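Local coordinates for probable mannosyltransferase KTR4 (Saccharomyces cerevisiae, PDB 5A07), which is a probable glycosyltransferase of the GT-A fold, a member of the yeast mannosyltransferase family, that holds guanosine-5'-diphosphate and a manganese ion in this structure, at residues K104-S109 against P137-N142; K226-L231 against E322-D327. All coordinates share one frame; numbering follows the deposited sequence. Where two conformers were deposited one is given.

Contact 1. Residues K104-S109 against P137-N142; sequences KGTILS and PYTFLN. With GDP (guanosine-5'-diphosphate), chain F.
Four backbone hydrogen bonds run between Ile107, Ser109 and the chain from Pro137 to Leu141, pairing two parallel strands. Ile107 N gives its proton to Pro137 O at 2.9 Å, and Ile107 O accepts from Thr139 N at 2.8 Å. Ser109 repeats the pattern, N to Thr139 O and O from Leu141 N.

Among the side-chain polar groups, the side chains of Thr106 and Thr139 cross at about a right angle, with their OG1 atoms 2.9 Å apart. Thr106 OG1 lies anti to its own backbone N (chi1 -170°), which also brings it 3.0 Å from Pro137 O, beside the backbone ladder. A water bridges Ser109 OG (2.8 Å) and Thr139 O, giving that carbonyl a second donor besides Ser109 N; the same water sits above one face of the Phe140 ring. Beyond the paired residues, Asn142 OD1 accepts from N2 of the GDP base at 2.9 Å and is also bonded by Glu144 N, so the strand's end reaches the nucleotide pocket.

Apolar contacts divide between the faces. Ile107 and Tyr138 lie alongside each other, with Ile107 CD1 over one face of the phenol ring, 4.0 Å from its centroid, in a CH-pi contact; the hydroxyl of Tyr138 is bonded to Glu127. On the face of Leu108 and Thr139, the CD1 methyls of Leu108 and Leu141 touch at 3.9 Å.

Strands 105-110 and 138-142 are the two parallel arms of a beta-alpha-beta unit. Its helix 116-131 covers the face of Ile107, Ser109 and Tyr138, while helix 203-214 packs against Leu108 and Leu141 on the other. Strand 227-230 runs parallel along the other edge of 105-110, and 164-168 along the other edge of 138-142.

Contact 2. Residues K226-L231 against E322-D327; sequences KYVWRL and EIVDLD
Lys226 joins Asp325 and Asp327 in a salt-bridge network. Its side chain runs extended until a bend at the last torsion (chi4 55°), which carries NZ to 2.6 Å from Asp327 OD2, above that carboxylate's plane, and to 2.9 Å from Asp325 OD1 on the syn side. Asp327 N reaches the same OD1 from the opposite face of the carboxylate, a capping bond that makes Asp325 the N-cap of the short helix that follows. The two donors grip OD1 and limit rotation of the group, while a water links Asp325 OD2 to Tyr227 OH, which is also bonded to Asn250.

At the far end of the pairing, Arg230 NH1 meets Glu322 OE2 at 3.0 Å. The oxygen lies close to the guanidinium plane, whereas the nitrogen stands above the carboxylate, the two planes 64° apart. Both ions have further partners: Asp354 and Glu232 for Arg230, Arg358 and Tyr256 for Glu322.

Backbone bonds link Val228 and Val324 in both directions, joined by Arg230 N to Glu322 O and by Leu326 N to Lys226 O at 2.6 Å. Packing follows the alternation of the strands. Ile323 lies beside Trp229 and sets CD1 over the indole face, 3.6 Å from the centroid of the five-membered ring. On the other side of the sheet, Val228 CG1 touches Leu326 CD1 at 3.9 Å.

Here an antiparallel strand pair occurs within the mixed central sheet of a GT-A fold. Arg230 ends about 5 Å from the bound GDP and pairs with Glu232, a ligand of the manganese ion, placing this charge cluster next to the nucleotide and metal site.

Contacts 1 and 2 lie side by side in one mixed sheet, their centres about 9 Å apart. The contacts share no strand but are joined through the neighbours 105-110 and 227-230: 105-110 has 138-142 on one flank and 227-230 on the other, giving the order 138-142, 105-110, 227-230, 322-325. Lys104 O to Lys226 N and Leu108 N to Trp229 O, each 2.7 Å, probably bond the contacts directly. Along the chain, contact 1 is complete before contact 2 begins. The pairing stays parallel from contact 1 across to 227-230 and turns antiparallel only within contact 2, at 322-325. The two approach the GDP differently: contact 1 at the guanine base, contact 2 nearer the manganese ion.

Contact 1. Residues K104-S109 against P137-N142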
loop_
_atom_site.group_PDB
_atom_site.type_symbol
_atom_site.label_atom_id
_atom_site.label_comp_id
_atom_site.label_asym_id
_atom_site.label_seq_id
_atom_site.Cartn_x
_atom_site.Cartn_y
_atom_site.Cartn_z
ATOM N N LYS B 104 10.844 11.668 12.290
ATOM C CA LYS B 104 10.411 10.671 13.267
ATOM C C LYS B 104 9.832 9.422 12.546
ATOM O O LYS B 104 8.620 9.244 12.436
ATOM C CB LYS B 104 9.319 11.206 14.206
ATOM C CG LYS B 104 9.586 12.533 14.797
ATOM C CD LYS B 104 10.591 12.532 15.844
ATOM C CE LYS B 104 10.231 13.645 16.855
ATOM N NZ LYS B 104 11.526 14.045 17.480
ATOM N N GLY B 105 10.742 8.581 12.061
ATOM C CA GLY B 105 10.380 7.516 11.179
ATOM C C GLY B 105 11.152 6.263 11.498
ATOM O O GLY B 105 12.257 6.344 12.091
ATOM N N THR B 106 10.562 5.128 11.097
ATOM C CA THR B 106 11.177 3.835 11.268
ATOM C C THR B 106 10.857 2.988 10.058
ATOM O O THR B 106 9.805 3.157 9.433
ATOM C CB THR B 106 10.709 3.152 12.550
ATOM O OG1 THR B 106 11.478 1.984 12.846
ATOM C CG2 THR B 106 9.217 2.842 12.501
ATOM N N ILE B 107 11.767 2.069 9.782
ATOM C CA ILE B 107 11.490 0.954 8.897
ATOM C C ILE B 107 10.815 -0.108 9.687
ATOM O O ILE B 107 11.287 -0.439 10.757
ATOM C CB ILE B 107 12.772 0.454 8.282
ATOM C CG1 ILE B 107 13.366 1.596 7.487
ATOM C CG2 ILE B 107 12.446 -0.673 7.340
ATOM C CD1 ILE B 107 14.797 1.489 7.450
ATOM N N LEU B 108 9.645 -0.558 9.255
ATOM C CA LEU B 108 8.841 -1.471 10.008
ATOM C C LEU B 108 8.683 -2.806 9.321
ATOM O O LEU B 108 8.355 -2.867 8.131
ATOM C CB LEU B 108 7.430 -0.887 10.213
ATOM C CG LEU B 108 6.405 -1.864 10.807
ATOM C CD1 LEU B 108 6.699 -2.234 12.249
ATOM C CD2 LEU B 108 4.999 -1.280 10.739
ATOM N N SER B 109 8.865 -3.913 10.054
ATOM C CA SER B 109 8.566 -5.215 9.516
ATOM C C SER B 109 7.804 -6.046 10.561
ATOM O O SER B 109 8.297 -6.250 11.681
ATOM C CB SER B 109 9.823 -6.030 9.154
ATOM O OG SER B 109 10.812 -5.326 8.417
ATOM N N PRO B 137 16.032 3.846 12.002
ATOM C CA PRO B 137 15.938 2.616 12.773
ATOM C C PRO B 137 14.947 1.608 12.258
ATOM O O PRO B 137 14.102 1.920 11.418
ATOM C CB PRO B 137 15.383 3.098 14.129
ATOM C CG PRO B 137 14.655 4.359 13.816
ATOM C CD PRO B 137 15.350 4.978 12.629
ATOM N N TYR B 138 15.148 0.362 12.666
ATOM C CA TYR B 138 14.217 -0.716 12.365
ATOM C C TYR B 138 13.397 -1.101 13.546
ATOM O O TYR B 138 13.927 -1.317 14.655
ATOM C CB TYR B 138 14.952 -1.961 11.888
ATOM C CG TYR B 138 15.670 -1.786 10.571
ATOM C CD1 TYR B 138 16.937 -1.182 10.549
ATOM C CD2 TYR B 138 15.150 -2.252 9.375
ATOM C CE1 TYR B 138 17.635 -1.007 9.332
ATOM C CE2 TYR B 138 15.832 -2.062 8.164
ATOM C CZ TYR B 138 17.059 -1.443 8.158
ATOM O OH TYR B 138 17.748 -1.234 6.978
ATOM N N THR B 139 12.121 -1.317 13.282
ATOM C CA THR B 139 11.221 -1.851 14.251
ATOM C C THR B 139 10.673 -3.151 13.735
ATOM O O THR B 139 10.138 -3.211 12.591
ATOM C CB THR B 139 10.043 -0.898 14.519
ATOM O OG1 THR B 139 10.523 0.367 15.018
ATOM C CG2 THR B 139 9.109 -1.462 15.590
ATOM N N PHE B 140 10.784 -4.219 14.549
ATOM C CA PHE B 140 10.233 -5.485 14.198
ATOM C C PHE B 140 9.098 -5.884 15.168
ATOM O O PHE B 140 9.278 -5.781 16.392
ATOM C CB PHE B 140 11.288 -6.578 14.276
ATOM C CG PHE B 140 12.426 -6.362 13.359
ATOM C CD1 PHE B 140 13.489 -5.560 13.725
ATOM C CD2 PHE B 140 12.399 -6.896 12.096
ATOM C CE1 PHE B 140 14.545 -5.339 12.893
ATOM C CE2 PHE B 140 13.467 -6.661 11.247
ATOM C CZ PHE B 140 14.521 -5.915 11.619
ATOM N N LEU B 141 8.014 -6.386 14.624
ATOM C CA LEU B 141 6.876 -6.843 15.400
ATOM C C LEU B 141 6.487 -8.209 15.050
ATOM O O LEU B 141 6.628 -8.624 13.921
ATOM C CB LEU B 141 5.643 -5.931 15.190
ATOM C CG LEU B 141 5.802 -4.446 15.476
ATOM C CD1 LEU B 141 4.532 -3.588 15.144
ATOM C CD2 LEU B 141 6.256 -4.217 16.933
ATOM N N ASN B 142 5.991 -8.973 16.050
ATOM C CA ASN B 142 5.593 -10.340 15.842
ATOM C C ASN B 142 4.452 -10.689 16.818
ATOM O O ASN B 142 4.404 -10.123 17.910
ATOM C CB ASN B 142 6.862 -11.189 16.101
ATOM C CG ASN B 142 6.711 -12.685 15.772
ATOM O OD1 ASN B 142 5.655 -13.228 15.412
ATOM N ND2 ASN B 142 7.843 -13.372 15.898
HETATM P PB GDP F . 1.422 -11.610 1.132
HETATM O O1B GDP F . 1.531 -12.892 0.397
HETATM O O2B GDP F . 0.152 -10.991 1.249
HETATM O O3B GDP F . 2.550 -10.699 0.829
HETATM O O3A GDP F . 1.550 -12.148 2.659
HETATM P PA GDP F . 2.800 -12.350 3.613
HETATM O O1A GDP F . 2.890 -13.700 4.180
HETATM O O2A GDP F . 4.084 -11.817 3.128
HETATM O "O5'" GDP F . 2.348 -11.454 4.831
HETATM C "C5'" GDP F . 2.411 -10.029 4.969
HETATM C "C4'" GDP F . 3.388 -9.571 6.039
HETATM O "O4'" GDP F . 2.897 -10.046 7.299
HETATM C "C3'" GDP F . 4.804 -10.097 5.879
HETATM O "O3'" GDP F . 5.722 -9.129 6.443
HETATM C "C2'" GDP F . 4.771 -11.398 6.698
HETATM O "O2'" GDP F . 6.048 -11.728 7.227
HETATM C "C1'" GDP F . 3.861 -10.991 7.802
HETATM N N9 GDP F . 3.053 -12.100 8.363
HETATM C C8 GDP F . 2.110 -12.863 7.754
HETATM N N7 GDP F . 1.559 -13.743 8.685
HETATM C C5 GDP F . 2.170 -13.487 9.882
HETATM C C6 GDP F . 2.042 -14.043 11.243
HETATM O O6 GDP F . 1.172 -14.965 11.354
HETATM N N1 GDP F . 2.843 -13.549 12.197
HETATM C C2 GDP F . 3.787 -12.567 11.944
HETATM N N2 GDP F . 4.555 -12.130 12.937
HETATM N N3 GDP F . 3.948 -12.024 10.698
HETATM C C4 GDP F . 3.141 -12.405 9.691
HETATM O O HOH W 1 12.122 -3.579 10.240
#

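Contact 2. Residues K226-L231 against E322-D327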
loop_
_atom_site.group_PDB
_atom_site.type_symbol
_atom_site.label_atom_id
_atom_site.label_comp_id
_atom_site.label_asym_id
_atom_site.label_seq_id
_atom_site.Cartn_x
_atom_site.Cartn_y
_atom_site.Cartn_z
ATOM N N LYS B 226 6.126 9.266 13.530
ATOM C CA LYS B 226 5.159 9.816 12.611
ATOM C C LYS B 226 5.084 9.013 11.276
ATOM O O LYS B 226 4.009 8.931 10.650
ATOM C CB LYS B 226 5.535 11.292 12.308
ATOM C CG LYS B 226 4.588 11.985 11.326
ATOM C CD LYS B 226 4.892 13.452 11.236
ATOM C CE LYS B 226 4.128 14.169 10.133
ATOM N NZ LYS B 226 2.669 14.004 10.199
ATOM N N TYR B 227 6.218 8.412 10.872
ATOM C CA TYR B 227 6.300 7.743 9.549
ATOM C C TYR B 227 6.767 6.329 9.709
ATOM O O TYR B 227 7.650 6.079 10.564
ATOM C CB TYR B 227 7.296 8.435 8.683
ATOM C CG TYR B 227 6.906 9.812 8.250
ATOM C CD1 TYR B 227 5.932 10.007 7.262
ATOM C CD2 TYR B 227 7.436 10.923 8.864
ATOM C CE1 TYR B 227 5.553 11.253 6.870
ATOM C CE2 TYR B 227 7.053 12.190 8.454
ATOM C CZ TYR B 227 6.126 12.361 7.446
ATOM O OH TYR B 227 5.710 13.656 7.049
ATOM N N VAL B 228 6.271 5.448 8.831
ATOM C CA VAL B 228 6.802 4.098 8.745
ATOM C C VAL B 228 7.098 3.856 7.281
ATOM O O VAL B 228 6.376 4.349 6.388
ATOM C CB VAL B 228 5.899 2.964 9.292
ATOM C CG1 VAL B 228 5.559 3.122 10.809
ATOM C CG2 VAL B 228 4.671 2.853 8.513
ATOM N N TRP B 229 8.172 3.113 7.039
ATOM C CA TRP B 229 8.423 2.470 5.789
ATOM C C TRP B 229 8.180 0.989 6.085
ATOM O O TRP B 229 9.017 0.342 6.735
ATOM C CB TRP B 229 9.872 2.776 5.387
ATOM C CG TRP B 229 10.322 2.237 4.063
ATOM C CD1 TRP B 229 9.981 1.037 3.501
ATOM C CD2 TRP B 229 11.252 2.860 3.174
ATOM N NE1 TRP B 229 10.620 0.889 2.252
ATOM C CE2 TRP B 229 11.401 2.000 2.037
ATOM C CE3 TRP B 229 11.977 4.051 3.222
ATOM C CZ2 TRP B 229 12.246 2.321 0.978
ATOM C CZ3 TRP B 229 12.747 4.407 2.149
ATOM C CH2 TRP B 229 12.874 3.534 1.023
ATOM N N ARG B 230 7.125 0.416 5.542
ATOM C CA ARG B 230 6.862 -1.007 5.617
ATOM C C ARG B 230 7.763 -1.834 4.706
ATOM O O ARG B 230 7.785 -1.612 3.495
ATOM C CB ARG B 230 5.416 -1.300 5.296
ATOM C CG ARG B 230 5.029 -2.778 5.317
ATOM C CD ARG B 230 3.536 -2.798 5.230
ATOM N NE ARG B 230 3.022 -4.093 4.913
ATOM C CZ ARG B 230 1.739 -4.337 4.782
ATOM N NH1 ARG B 230 0.834 -3.393 4.991
ATOM N NH2 ARG B 230 1.344 -5.540 4.470
ATOM N N LEU B 231 8.424 -2.836 5.304
ATOM C CA LEU B 231 9.314 -3.764 4.638
ATOM C C LEU B 231 8.836 -5.196 4.874
ATOM O O LEU B 231 8.485 -5.571 6.002
ATOM C CB LEU B 231 10.704 -3.622 5.229
ATOM C CG LEU B 231 11.769 -4.410 4.512
ATOM C CD1 LEU B 231 12.026 -3.885 3.103
ATOM C CD2 LEU B 231 13.036 -4.301 5.341
ATOM N N GLU B 322 4.994 0.357 1.609
ATOM C CA GLU B 322 4.234 1.607 1.747
ATOM C C GLU B 322 5.058 2.555 2.644
ATOM O O GLU B 322 5.782 2.091 3.552
ATOM C CB GLU B 322 2.812 1.377 2.228
ATOM C CG GLU B 322 2.705 0.636 3.545
ATOM C CD GLU B 322 1.290 0.359 4.021
ATOM O OE1 GLU B 322 0.257 0.920 3.534
ATOM O OE2 GLU B 322 1.204 -0.430 4.968
ATOM N N ILE B 323 5.040 3.861 2.331
ATOM C CA ILE B 323 5.600 4.902 3.218
ATOM C C ILE B 323 4.322 5.588 3.739
ATOM O O ILE B 323 3.513 6.062 2.940
ATOM C CB ILE B 323 6.391 5.925 2.459
ATOM C CG1 ILE B 323 7.463 5.338 1.539
ATOM C CG2 ILE B 323 7.057 6.862 3.419
ATOM C CD1 ILE B 323 8.426 4.499 2.211
ATOM N N VAL B 324 4.139 5.657 5.031
ATOM C CA VAL B 324 2.862 6.155 5.538
ATOM C C VAL B 324 3.058 7.128 6.704
ATOM O O VAL B 324 3.893 6.938 7.605
ATOM C CB VAL B 324 1.830 5.031 5.807
ATOM C CG1 VAL B 324 2.381 3.984 6.693
ATOM C CG2 VAL B 324 0.538 5.630 6.366
ATOM N N ASP B 325 2.302 8.213 6.618
ATOM C CA ASP B 325 2.200 9.226 7.640
ATOM C C ASP B 325 1.158 8.713 8.627
ATOM O O ASP B 325 -0.040 8.690 8.361
ATOM C CB ASP B 325 1.811 10.574 7.012
ATOM C CG ASP B 325 1.743 11.757 8.020
ATOM O OD1 ASP B 325 1.655 11.482 9.250
ATOM O OD2 ASP B 325 1.825 12.940 7.562
ATOM N N LEU B 326 1.634 8.256 9.786
ATOM C CA LEU B 326 0.730 7.665 10.754
ATOM C C LEU B 326 -0.317 8.640 11.326
ATOM O O LEU B 326 -1.338 8.162 11.832
ATOM C CB LEU B 326 1.479 7.027 11.928
ATOM C CG LEU B 326 2.483 5.913 11.593
ATOM C CD1 LEU B 326 3.072 5.304 12.850
ATOM C CD2 LEU B 326 1.817 4.845 10.784
ATOM N N ASP B 327 -0.089 9.927 11.207
ATOM C CA ASP B 327 -1.127 10.930 11.574
ATOM C C ASP B 327 -2.414 10.696 10.771
ATOM O O ASP B 327 -3.484 10.934 11.282
ATOM C CB ASP B 327 -0.684 12.331 11.240
ATOM C CG ASP B 327 0.397 12.876 12.161
ATOM O OD1 ASP B 327 0.851 12.213 13.065
ATOM O OD2 ASP B 327 0.750 14.071 12.009
HETATM O O HOH W 2 3.378 13.813 5.859
#